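Long-range contacts in pilus tip adhesin Cpa (PDB 4C0Z), which forms part of the pilus tip and, through reactive thioester bonds, can attach covalently to targets on the host cell surface, so mediating adhesion: residues P8-S13 and V69-Y74; Q15-Y20 and I195-D200; G21-S26 and P63-S68. One frame throughout, in Å; residues are numbered along the deposited sequence. Where two conformers were deposited one is given.

Overall arrangement
Contact 1 lies on the same side of the chain's centre as contact 2 and as contact 3; all three involve the closed antiparallel six-stranded barrel of the thioester domain, the N-terminal part of the adhesin. Their centres are about 9 Å (1 and 2), 10 Å (1 and 3) and 15 Å (2 and 3) apart. Strand 72-78, reached by contact 1, runs between strands 19-23 and 191-198, which contact 2 joins; contact 3 continues from strand 19-23 into a loop. Along the chain, contact 1 crosses contact 2, while contact 3 is nested inside both, weaving the N-terminal region across distant strands. The side chains of P63 and S198 are about 6 and 10 Å from spermidine.

Contact 1. Residues P8-S13 and V69-Y74; sequences PNKQSS and VRSQWY
At strand 72-78 of the thioester-domain barrel, the N-terminal segment P8-S13 passes over the indole of W73, with S12 as the centrepiece of a CH-pi contact. S12 CA stands 3.5 Å from the centroid of the W73 six-membered ring and only 6° off its normal, an almost vertical approach from above the face. S12 CB lies over the same face, 3.5 Å from W73 CE3. A first torsion that turns S12 OG anti to the backbone N (chi1 -178°) sets it against the ring, 3.5 Å from W73 CG, from where it hydrogen-bonds to Y17 O further along the chain.

The far rim of the indole meets main-chain oxygens. K10 O lies near the ring plane at its edge, 3.6 Å from W73 CZ3, whereas Q11 O approaches W73 CH2 obliquely at 3.4 Å. S71 C of W73's own segment lies on the opposite face, 4.2 Å from the plane and toward the rim.

K10 adds a second, more polar attachment. Its CB touches the indole rim, and the chain beyond CG is extended, which lays CD 3.6 Å from S71 OG. K10 NZ then donates to a water 2.8 Å away; this water reaches R70 O and, weakly, S71 OG. The same ammonium group is hydrogen-bonded to S66 O and Y20 OH, so it ties several parts of the chain together.

No direct hydrogen bond joins the two segments; W73 has the largest buried area of the residues here. The arrangement is that of an irregular N-terminal lead-in laid across an aromatic residue on the surface of a beta-barrel, ahead of the chain's entry into the barrel at strand 19-23.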
loop_
_atom_site.group_PDB
_atom_site.type_symbol
_atom_site.label_atom_id
_atom_site.label_comp_id
_atom_site.label_asym_id
_atom_site.label_seq_id
_atom_site.Cartn_x
_atom_site.Cartn_y
_atom_site.Cartn_z
ATOM N N PRO I 8 21.163 -14.410 -4.566
ATOM C CA PRO I 8 20.932 -14.245 -6.015
ATOM C C PRO I 8 22.023 -13.430 -6.720
ATOM O O PRO I 8 22.618 -12.529 -6.122
ATOM C CB PRO I 8 19.573 -13.518 -6.087
ATOM C CG PRO I 8 18.990 -13.577 -4.734
ATOM C CD PRO I 8 20.111 -13.734 -3.772
ATOM N N ASN I 9 22.298 -13.773 -7.982
ATOM C CA ASN I 9 23.280 -13.079 -8.822
ATOM C C ASN I 9 22.605 -12.703 -10.140
ATOM O O ASN I 9 22.575 -13.496 -11.086
ATOM C CB ASN I 9 24.547 -13.923 -9.042
ATOM C CG ASN I 9 25.696 -13.166 -9.683
ATOM O OD1 ASN I 9 25.535 -12.082 -10.270
ATOM N ND2 ASN I 9 26.890 -13.733 -9.598
ATOM N N LYS I 10 22.008 -11.509 -10.166
ATOM C CA LYS I 10 21.302 -11.010 -11.340
ATOM C C LYS I 10 21.909 -9.697 -11.804
ATOM O O LYS I 10 22.067 -8.781 -11.009
ATOM C CB LYS I 10 19.775 -10.935 -11.113
ATOM C CG LYS I 10 19.152 -12.326 -10.980
ATOM C CD LYS I 10 17.660 -12.311 -10.697
ATOM C CE LYS I 10 17.240 -13.656 -10.129
ATOM N NZ LYS I 10 15.767 -13.758 -9.845
ATOM N N GLN I 11 22.338 -9.653 -13.071
ATOM C CA GLN I 11 22.942 -8.477 -13.698
ATOM C C GLN I 11 21.841 -7.598 -14.321
ATOM O O GLN I 11 20.980 -8.116 -15.038
ATOM C CB GLN I 11 23.946 -8.928 -14.768
ATOM C CG GLN I 11 24.780 -7.781 -15.339
ATOM C CD GLN I 11 25.797 -8.192 -16.397
ATOM O OE1 GLN I 11 26.602 -7.389 -16.879
ATOM N NE2 GLN I 11 25.810 -9.441 -16.803
ATOM N N SER I 12 21.879 -6.292 -14.059
ATOM C CA SER I 12 20.882 -5.351 -14.584
ATOM C C SER I 12 20.962 -5.171 -16.102
ATOM O O SER I 12 22.012 -5.259 -16.686
ATOM C CB SER I 12 20.984 -3.995 -13.891
ATOM O OG SER I 12 19.982 -3.119 -14.374
ATOM N N SER I 13 19.789 -4.944 -16.712
ATOM C CA SER I 13 19.609 -4.672 -18.140
ATOM C C SER I 13 19.271 -3.178 -18.279
ATOM O O SER I 13 19.087 -2.691 -19.390
ATOM C CB SER I 13 18.485 -5.547 -18.703
ATOM O OG SER I 13 17.298 -5.447 -17.930
ATOM N N VAL I 69 10.302 -14.631 -12.481
ATOM C CA VAL I 69 11.004 -14.395 -13.752
ATOM C C VAL I 69 11.215 -12.862 -13.918
ATOM O O VAL I 69 12.068 -12.453 -14.678
ATOM C CB VAL I 69 10.265 -15.005 -14.975
ATOM C CG1 VAL I 69 10.270 -16.531 -14.923
ATOM C CG2 VAL I 69 8.821 -14.474 -15.092
ATOM N N ARG I 70 10.433 -12.045 -13.190
ATOM C CA ARG I 70 10.524 -10.578 -13.182
ATOM C C ARG I 70 11.517 -10.125 -12.137
ATOM O O ARG I 70 11.538 -10.638 -11.023
ATOM C CB ARG I 70 9.157 -9.928 -12.903
ATOM C CG ARG I 70 8.047 -10.311 -13.912
ATOM C CD ARG I 70 6.771 -9.515 -13.676
ATOM N NE ARG I 70 6.908 -8.126 -14.146
ATOM C CZ ARG I 70 6.155 -7.102 -13.745
ATOM N NH1 ARG I 70 5.184 -7.289 -12.855
ATOM N NH2 ARG I 70 6.368 -5.885 -14.228
ATOM N N SER I 71 12.320 -9.143 -12.494
ATOM C CA SER I 71 13.331 -8.528 -11.638
ATOM C C SER I 71 13.164 -7.019 -11.640
ATOM O O SER I 71 12.858 -6.421 -12.687
ATOM C CB SER I 71 14.729 -8.885 -12.123
ATOM O OG SER I 71 15.003 -10.263 -11.936
ATOM N N GLN I 72 13.342 -6.393 -10.456
ATOM C CA GLN I 72 13.276 -4.937 -10.363
ATOM C C GLN I 72 14.642 -4.383 -10.121
ATOM O O GLN I 72 15.410 -4.921 -9.302
ATOM C CB GLN I 72 12.268 -4.430 -9.338
ATOM C CG GLN I 72 10.839 -4.535 -9.821
ATOM C CD GLN I 72 10.326 -5.927 -9.585
ATOM O OE1 GLN I 72 10.502 -6.501 -8.494
ATOM N NE2 GLN I 72 9.803 -6.551 -10.631
ATOM N N TRP I 73 14.965 -3.314 -10.871
ATOM C CA TRP I 73 16.283 -2.667 -10.841
ATOM C C TRP I 73 16.243 -1.339 -10.171
ATOM O O TRP I 73 15.266 -0.600 -10.308
ATOM C CB TRP I 73 16.896 -2.607 -12.232
ATOM C CG TRP I 73 16.862 -3.941 -12.924
ATOM C CD1 TRP I 73 15.977 -4.340 -13.885
ATOM C CD2 TRP I 73 17.623 -5.106 -12.572
ATOM N NE1 TRP I 73 16.196 -5.654 -14.214
ATOM C CE2 TRP I 73 17.200 -6.153 -13.418
ATOM C CE3 TRP I 73 18.637 -5.365 -11.628
ATOM C CZ2 TRP I 73 17.785 -7.427 -13.379
ATOM C CZ3 TRP I 73 19.210 -6.626 -11.593
ATOM C CH2 TRP I 73 18.772 -7.645 -12.449
ATOM N N TYR I 74 17.306 -1.052 -9.384
ATOM C CA TYR I 74 17.398 0.137 -8.533
ATOM C C TYR I 74 18.687 0.931 -8.690
ATOM O O TYR I 74 19.741 0.352 -8.969
ATOM C CB TYR I 74 17.218 -0.259 -7.050
ATOM C CG TYR I 74 15.827 -0.766 -6.730
ATOM C CD1 TYR I 74 15.467 -2.094 -6.975
ATOM C CD2 TYR I 74 14.869 0.076 -6.175
ATOM C CE1 TYR I 74 14.166 -2.547 -6.737
ATOM C CE2 TYR I 74 13.575 -0.374 -5.915
ATOM C CZ TYR I 74 13.226 -1.682 -6.198
ATOM O OH TYR I 74 11.948 -2.120 -5.939
HETATM O O HOH W 1 13.359 -12.272 -9.873
#

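Contact 2. Residues Q15-Y20 and I195-D200; sequences QDYPWY and IFQSSD
A shared first torsion, near -70°, sets CG anti to the carbonyl carbon in W19, F196 and Y17, and in each case swings an aromatic ring toward the other segment. W19 and F196 form a T-shaped (edge-to-face) pair. The edge of the phenyl ring is presented to the indole face, with the centroid of the F196 ring 5.1 Å from that of the five-membered ring of W19 and the planes at 67°. F196 CE2 does the touching: it sits over the indole, 3.6 Å from W19 CD2.

Strands 19-23 and 191-198 are not neighbours in the barrel; strand 72-78 runs between them, bonded through its backbone to W19 on one flank and to F196's neighbour Q197 on the other. The aromatic pair therefore spans an intervening strand, and V43 of strand 41-44 and K76 of strand 72-78 both pack on the two rings.

Y17, in the loop ahead of strand 19-23, meets the far end of the other segment. S199 CB lies over one face of its ring, 3.9 Å from the centroid and 26° off the normal, a CH-pi contact displaced toward the rim. Q197 O comes in at the edge instead, in the ring plane, 3.3 Å from Y17 CE2. The phenol oxygen is linked by water: Y17 OH is 2.7 Å from a water that donates to S198 O at 2.6 Å. Within the second segment, S198 OG reaches forward to donate to D200 O at 2.7 Å, a bond that bridges the end of strand 191-198 and the loop that follows.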
loop_
_atom_site.group_PDB
_atom_site.type_symbol
_atom_site.label_atom_id
_atom_site.label_comp_id
_atom_site.label_asym_id
_atom_site.label_seq_id
_atom_site.Cartn_x
_atom_site.Cartn_y
_atom_site.Cartn_z
ATOM N N GLN I 15 20.476 0.753 -17.724
ATOM C CA GLN I 15 21.535 1.738 -17.545
ATOM C C GLN I 15 21.227 2.646 -16.338
ATOM O O GLN I 15 20.110 3.145 -16.222
ATOM C CB GLN I 15 21.699 2.565 -18.830
ATOM C CG GLN I 15 22.829 3.610 -18.816
ATOM C CD GLN I 15 24.220 3.039 -18.645
ATOM O OE1 GLN I 15 25.040 3.598 -17.914
ATOM N NE2 GLN I 15 24.521 1.920 -19.298
ATOM N N ASP I 16 22.227 2.824 -15.433
ATOM C CA ASP I 16 22.174 3.612 -14.180
ATOM C C ASP I 16 21.374 2.953 -13.039
ATOM O O ASP I 16 21.275 3.538 -11.967
ATOM C CB ASP I 16 21.689 5.068 -14.401
ATOM C CG ASP I 16 22.496 5.898 -15.383
ATOM O OD1 ASP I 16 23.710 5.626 -15.542
ATOM O OD2 ASP I 16 21.933 6.856 -15.944
ATOM N N TYR I 17 20.812 1.757 -13.248
ATOM C CA TYR I 17 20.052 1.045 -12.222
ATOM C C TYR I 17 20.669 -0.358 -12.030
ATOM O O TYR I 17 20.058 -1.347 -12.436
ATOM C CB TYR I 17 18.537 0.993 -12.586
ATOM C CG TYR I 17 17.855 2.349 -12.519
ATOM C CD1 TYR I 17 18.069 3.311 -13.503
ATOM C CD2 TYR I 17 17.049 2.693 -11.441
ATOM C CE1 TYR I 17 17.496 4.577 -13.419
ATOM C CE2 TYR I 17 16.432 3.946 -11.368
ATOM C CZ TYR I 17 16.670 4.887 -12.357
ATOM O OH TYR I 17 16.126 6.141 -12.293
ATOM N N PRO I 18 21.876 -0.475 -11.413
ATOM C CA PRO I 18 22.526 -1.796 -11.318
ATOM C C PRO I 18 22.111 -2.710 -10.154
ATOM O O PRO I 18 22.418 -3.910 -10.191
ATOM C CB PRO I 18 23.997 -1.423 -11.233
ATOM C CG PRO I 18 23.993 -0.148 -10.480
ATOM C CD PRO I 18 22.770 0.588 -10.890
ATOM N N TRP I 19 21.445 -2.145 -9.120
ATOM C CA TRP I 19 21.038 -2.889 -7.938
ATOM C C TRP I 19 19.808 -3.732 -8.168
ATOM O O TRP I 19 18.840 -3.276 -8.771
ATOM C CB TRP I 19 20.834 -1.957 -6.736
ATOM C CG TRP I 19 22.114 -1.377 -6.211
ATOM C CD1 TRP I 19 22.783 -0.284 -6.689
ATOM C CD2 TRP I 19 22.894 -1.883 -5.120
ATOM N NE1 TRP I 19 23.938 -0.079 -5.964
ATOM C CE2 TRP I 19 24.032 -1.046 -4.994
ATOM C CE3 TRP I 19 22.750 -2.971 -4.236
ATOM C CZ2 TRP I 19 25.000 -1.246 -4.000
ATOM C CZ3 TRP I 19 23.720 -3.172 -3.259
ATOM C CH2 TRP I 19 24.826 -2.320 -3.149
ATOM N N TYR I 20 19.851 -4.977 -7.691
ATOM C CA TYR I 20 18.742 -5.911 -7.764
ATOM C C TYR I 20 18.001 -5.833 -6.419
ATOM O O TYR I 20 18.612 -6.019 -5.372
ATOM C CB TYR I 20 19.273 -7.333 -8.080
ATOM C CG TYR I 20 18.252 -8.447 -7.997
ATOM C CD1 TYR I 20 16.985 -8.305 -8.567
ATOM C CD2 TYR I 20 18.589 -9.686 -7.455
ATOM C CE1 TYR I 20 16.054 -9.331 -8.513
ATOM C CE2 TYR I 20 17.657 -10.723 -7.389
ATOM C CZ TYR I 20 16.388 -10.534 -7.913
ATOM O OH TYR I 20 15.462 -11.549 -7.848
ATOM N N ILE I 195 18.971 5.433 -0.248
ATOM C CA ILE I 195 17.679 5.309 -0.922
ATOM C C ILE I 195 17.931 4.568 -2.245
ATOM O O ILE I 195 18.848 4.907 -2.979
ATOM C CB ILE I 195 16.963 6.683 -1.132
ATOM C CG1 ILE I 195 16.529 7.313 0.215
ATOM C CG2 ILE I 195 15.772 6.556 -2.080
ATOM C CD1 ILE I 195 16.293 8.799 0.155
ATOM N N PHE I 196 17.109 3.561 -2.532
ATOM C CA PHE I 196 17.180 2.792 -3.760
ATOM C C PHE I 196 15.979 3.165 -4.611
ATOM O O PHE I 196 14.823 2.884 -4.250
ATOM C CB PHE I 196 17.282 1.284 -3.468
ATOM C CG PHE I 196 18.618 0.941 -2.855
ATOM C CD1 PHE I 196 18.808 0.998 -1.473
ATOM C CD2 PHE I 196 19.704 0.606 -3.662
ATOM C CE1 PHE I 196 20.060 0.723 -0.913
ATOM C CE2 PHE I 196 20.943 0.306 -3.101
ATOM C CZ PHE I 196 21.118 0.376 -1.733
ATOM N N GLN I 197 16.255 3.885 -5.701
ATOM C CA GLN I 197 15.225 4.378 -6.610
ATOM C C GLN I 197 14.890 3.319 -7.637
ATOM O O GLN I 197 15.769 2.872 -8.354
ATOM C CB GLN I 197 15.673 5.688 -7.280
ATOM C CG GLN I 197 14.648 6.263 -8.250
ATOM C CD GLN I 197 15.119 7.497 -8.983
ATOM O OE1 GLN I 197 16.215 8.007 -8.767
ATOM N NE2 GLN I 197 14.294 7.993 -9.883
ATOM N N SER I 198 13.610 2.924 -7.706
ATOM C CA SER I 198 13.126 1.935 -8.674
ATOM C C SER I 198 13.141 2.504 -10.078
ATOM O O SER I 198 12.641 3.607 -10.269
ATOM C CB SER I 198 11.682 1.538 -8.339
ATOM O OG SER I 198 11.250 0.513 -9.214
ATOM N N SER I 199 13.664 1.732 -11.047
ATOM C CA SER I 199 13.701 2.077 -12.472
ATOM C C SER I 199 12.276 2.166 -13.009
ATOM O O SER I 199 11.923 3.116 -13.704
ATOM C CB SER I 199 14.480 1.017 -13.246
ATOM O OG SER I 199 14.472 1.295 -14.635
ATOM N N ASP I 200 11.464 1.171 -12.640
ATOM C CA ASP I 200 10.076 1.017 -13.005
ATOM C C ASP I 200 9.266 1.806 -11.956
ATOM O O ASP I 200 9.227 1.415 -10.787
ATOM C CB ASP I 200 9.729 -0.483 -12.967
ATOM C CG ASP I 200 8.335 -0.849 -13.475
ATOM O OD1 ASP I 200 7.450 0.024 -13.463
ATOM O OD2 ASP I 200 8.146 -2.005 -13.914
HETATM O O HOH W 2 13.555 5.718 -11.443
#

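Contact 3. Residues G21-S26 and P63-S68; sequences GYDSYS and PSKSDS. With GOL (glycerol), chain B.
An isolated beta bridge between D23, at the end of strand 19-23, and K65 draws the loop P63-S68 against the barrel. Two backbone bonds make the bridge: D23 N donates to S64 O at 3.0 Å, nearly straight at the hydrogen (171°), and S66 N donates to D23 O at 2.9 Å. Between them the CA-H of K65 also faces D23 O. The loop then reverses in a type I turn from K65 to S68.

D23 is equally busy at its carboxylate. With CG anti to the backbone N (chi1 -170°), OD1 accepts from Y25 N, an Asx turn in which the donor comes from above the carboxylate plane, and also from N40 N. OD2 is bonded to H39 ND1 and to a water that donates to P63 O as well. The side chain of K65 lies beside that of D23, pointing the same way, and bends at its last torsion. This delivers NZ to Y25 O at 2.8 Å, nearly along the C=O axis (177°); the accompanying salt bridge from NZ to D23 OD2 is long, at 3.6 Å.

Further out, one water joins S26 OG to S66 OG. A glycerol, probably from the crystallisation liquor, donates through O3 to D67 OD1 at 2.7 Å. At the other end of the contact, P63 CB packs against Y22 CA, and P63 touches Q204, partner of C55 in the thioester cross-link; the side chain of P63 is about 6 Å from the bound spermidine.

D23 carries backbone, turn and charge interactions at once: the donors around its carboxylate would be expected to favour the ionised form, while its backbone N and O bond the loop P63-S68.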
loop_
_atom_site.group_PDB
_atom_site.type_symbol
_atom_site.label_atom_id
_atom_site.label_comp_id
_atom_site.label_asym_id
_atom_site.label_seq_id
_atom_site.Cartn_x
_atom_site.Cartn_y
_atom_site.Cartn_z
ATOM N N GLY I 21 16.723 -5.463 -6.463
ATOM C CA GLY I 21 15.871 -5.343 -5.288
ATOM C C GLY I 21 14.778 -6.381 -5.374
ATOM O O GLY I 21 14.124 -6.496 -6.405
ATOM N N TYR I 22 14.595 -7.162 -4.320
ATOM C CA TYR I 22 13.646 -8.278 -4.331
ATOM C C TYR I 22 13.135 -8.633 -2.957
ATOM O O TYR I 22 13.715 -8.247 -1.944
ATOM C CB TYR I 22 14.365 -9.539 -4.921
ATOM C CG TYR I 22 15.710 -9.840 -4.280
ATOM C CD1 TYR I 22 16.842 -9.088 -4.600
ATOM C CD2 TYR I 22 15.839 -10.825 -3.304
ATOM C CE1 TYR I 22 18.069 -9.331 -3.993
ATOM C CE2 TYR I 22 17.069 -11.072 -2.682
ATOM C CZ TYR I 22 18.184 -10.331 -3.047
ATOM O OH TYR I 22 19.420 -10.536 -2.490
ATOM N N ASP I 23 12.087 -9.442 -2.925
ATOM C CA ASP I 23 11.581 -9.972 -1.685
ATOM C C ASP I 23 12.200 -11.420 -1.546
ATOM O O ASP I 23 11.941 -12.281 -2.388
ATOM C CB ASP I 23 10.031 -10.005 -1.716
ATOM C CG ASP I 23 9.381 -10.314 -0.374
ATOM O OD1 ASP I 23 10.116 -10.490 0.627
ATOM O OD2 ASP I 23 8.145 -10.273 -0.298
ATOM N N SER I 24 13.010 -11.654 -0.503
ATOM C CA SER I 24 13.620 -12.958 -0.239
ATOM C C SER I 24 12.664 -13.908 0.524
ATOM O O SER I 24 12.981 -15.099 0.669
ATOM C CB SER I 24 14.955 -12.814 0.487
ATOM O OG SER I 24 14.770 -12.429 1.840
ATOM N N TYR I 25 11.488 -13.402 0.995
ATOM C CA TYR I 25 10.502 -14.272 1.631
ATOM C C TYR I 25 9.771 -14.914 0.451
ATOM O O TYR I 25 8.771 -14.402 -0.045
ATOM C CB TYR I 25 9.532 -13.493 2.553
ATOM C CG TYR I 25 8.596 -14.429 3.290
ATOM C CD1 TYR I 25 9.072 -15.289 4.277
ATOM C CD2 TYR I 25 7.247 -14.498 2.961
ATOM C CE1 TYR I 25 8.219 -16.163 4.945
ATOM C CE2 TYR I 25 6.385 -15.369 3.622
ATOM C CZ TYR I 25 6.873 -16.187 4.627
ATOM O OH TYR I 25 6.033 -17.061 5.266
ATOM N N SER I 26 10.345 -16.023 -0.021
ATOM C CA SER I 26 9.984 -16.738 -1.233
ATOM C C SER I 26 10.370 -18.235 -1.060
ATOM O O SER I 26 11.012 -18.577 -0.076
ATOM C CB SER I 26 10.792 -16.123 -2.371
ATOM O OG SER I 26 10.462 -16.672 -3.628
ATOM N N PRO I 63 8.314 -5.199 -4.410
ATOM C CA PRO I 63 9.282 -5.864 -5.302
ATOM C C PRO I 63 8.908 -7.358 -5.420
ATOM O O PRO I 63 8.379 -7.954 -4.475
ATOM C CB PRO I 63 10.624 -5.665 -4.576
ATOM C CG PRO I 63 10.386 -4.514 -3.630
ATOM C CD PRO I 63 8.973 -4.699 -3.186
ATOM N N SER I 64 9.117 -7.933 -6.597
ATOM C CA SER I 64 8.841 -9.339 -6.878
ATOM C C SER I 64 9.699 -10.259 -6.003
ATOM O O SER I 64 10.806 -9.893 -5.594
ATOM C CB SER I 64 9.149 -9.670 -8.337
ATOM O OG SER I 64 8.427 -8.865 -9.246
ATOM N N LYS I 65 9.179 -11.466 -5.748
ATOM C CA LYS I 65 9.897 -12.516 -5.003
ATOM C C LYS I 65 11.129 -12.943 -5.792
ATOM O O LYS I 65 11.122 -12.842 -7.020
ATOM C CB LYS I 65 8.966 -13.707 -4.736
ATOM C CG LYS I 65 7.851 -13.325 -3.760
ATOM C CD LYS I 65 7.062 -14.520 -3.284
ATOM C CE LYS I 65 5.942 -14.121 -2.338
ATOM N NZ LYS I 65 6.424 -13.342 -1.157
ATOM N N SER I 66 12.191 -13.386 -5.097
ATOM C CA SER I 66 13.453 -13.785 -5.728
ATOM C C SER I 66 13.323 -14.885 -6.774
ATOM O O SER I 66 14.136 -14.919 -7.691
ATOM C CB SER I 66 14.505 -14.164 -4.686
ATOM O OG SER I 66 13.967 -15.086 -3.757
ATOM N N ASP I 67 12.305 -15.753 -6.673
ATOM C CA ASP I 67 12.127 -16.836 -7.655
ATOM C C ASP I 67 11.190 -16.455 -8.831
ATOM O O ASP I 67 10.766 -17.322 -9.594
ATOM C CB ASP I 67 11.669 -18.124 -6.952
ATOM C CG ASP I 67 10.210 -18.140 -6.517
ATOM O OD1 ASP I 67 9.652 -17.040 -6.212
ATOM O OD2 ASP I 67 9.638 -19.245 -6.421
ATOM N N SER I 68 10.844 -15.167 -8.947
ATOM C CA SER I 68 10.001 -14.675 -10.045
ATOM C C SER I 68 10.883 -14.507 -11.280
ATOM O O SER I 68 12.077 -14.272 -11.143
ATOM C CB SER I 68 9.353 -13.337 -9.669
ATOM O OG SER I 68 8.666 -12.734 -10.754
HETATM C C1 GOL B . 4.709 -19.062 -5.009
HETATM O O1 GOL B . 4.668 -20.307 -4.315
HETATM C C2 GOL B . 6.133 -18.653 -5.310
HETATM O O2 GOL B . 6.132 -17.458 -6.098
HETATM C C3 GOL B . 6.830 -18.393 -3.997
HETATM O O3 GOL B . 8.179 -18.009 -4.169
HETATM O O HOH W 3 6.447 -9.675 -2.682
HETATM O O HOH W 4 13.059 -17.819 -3.613
#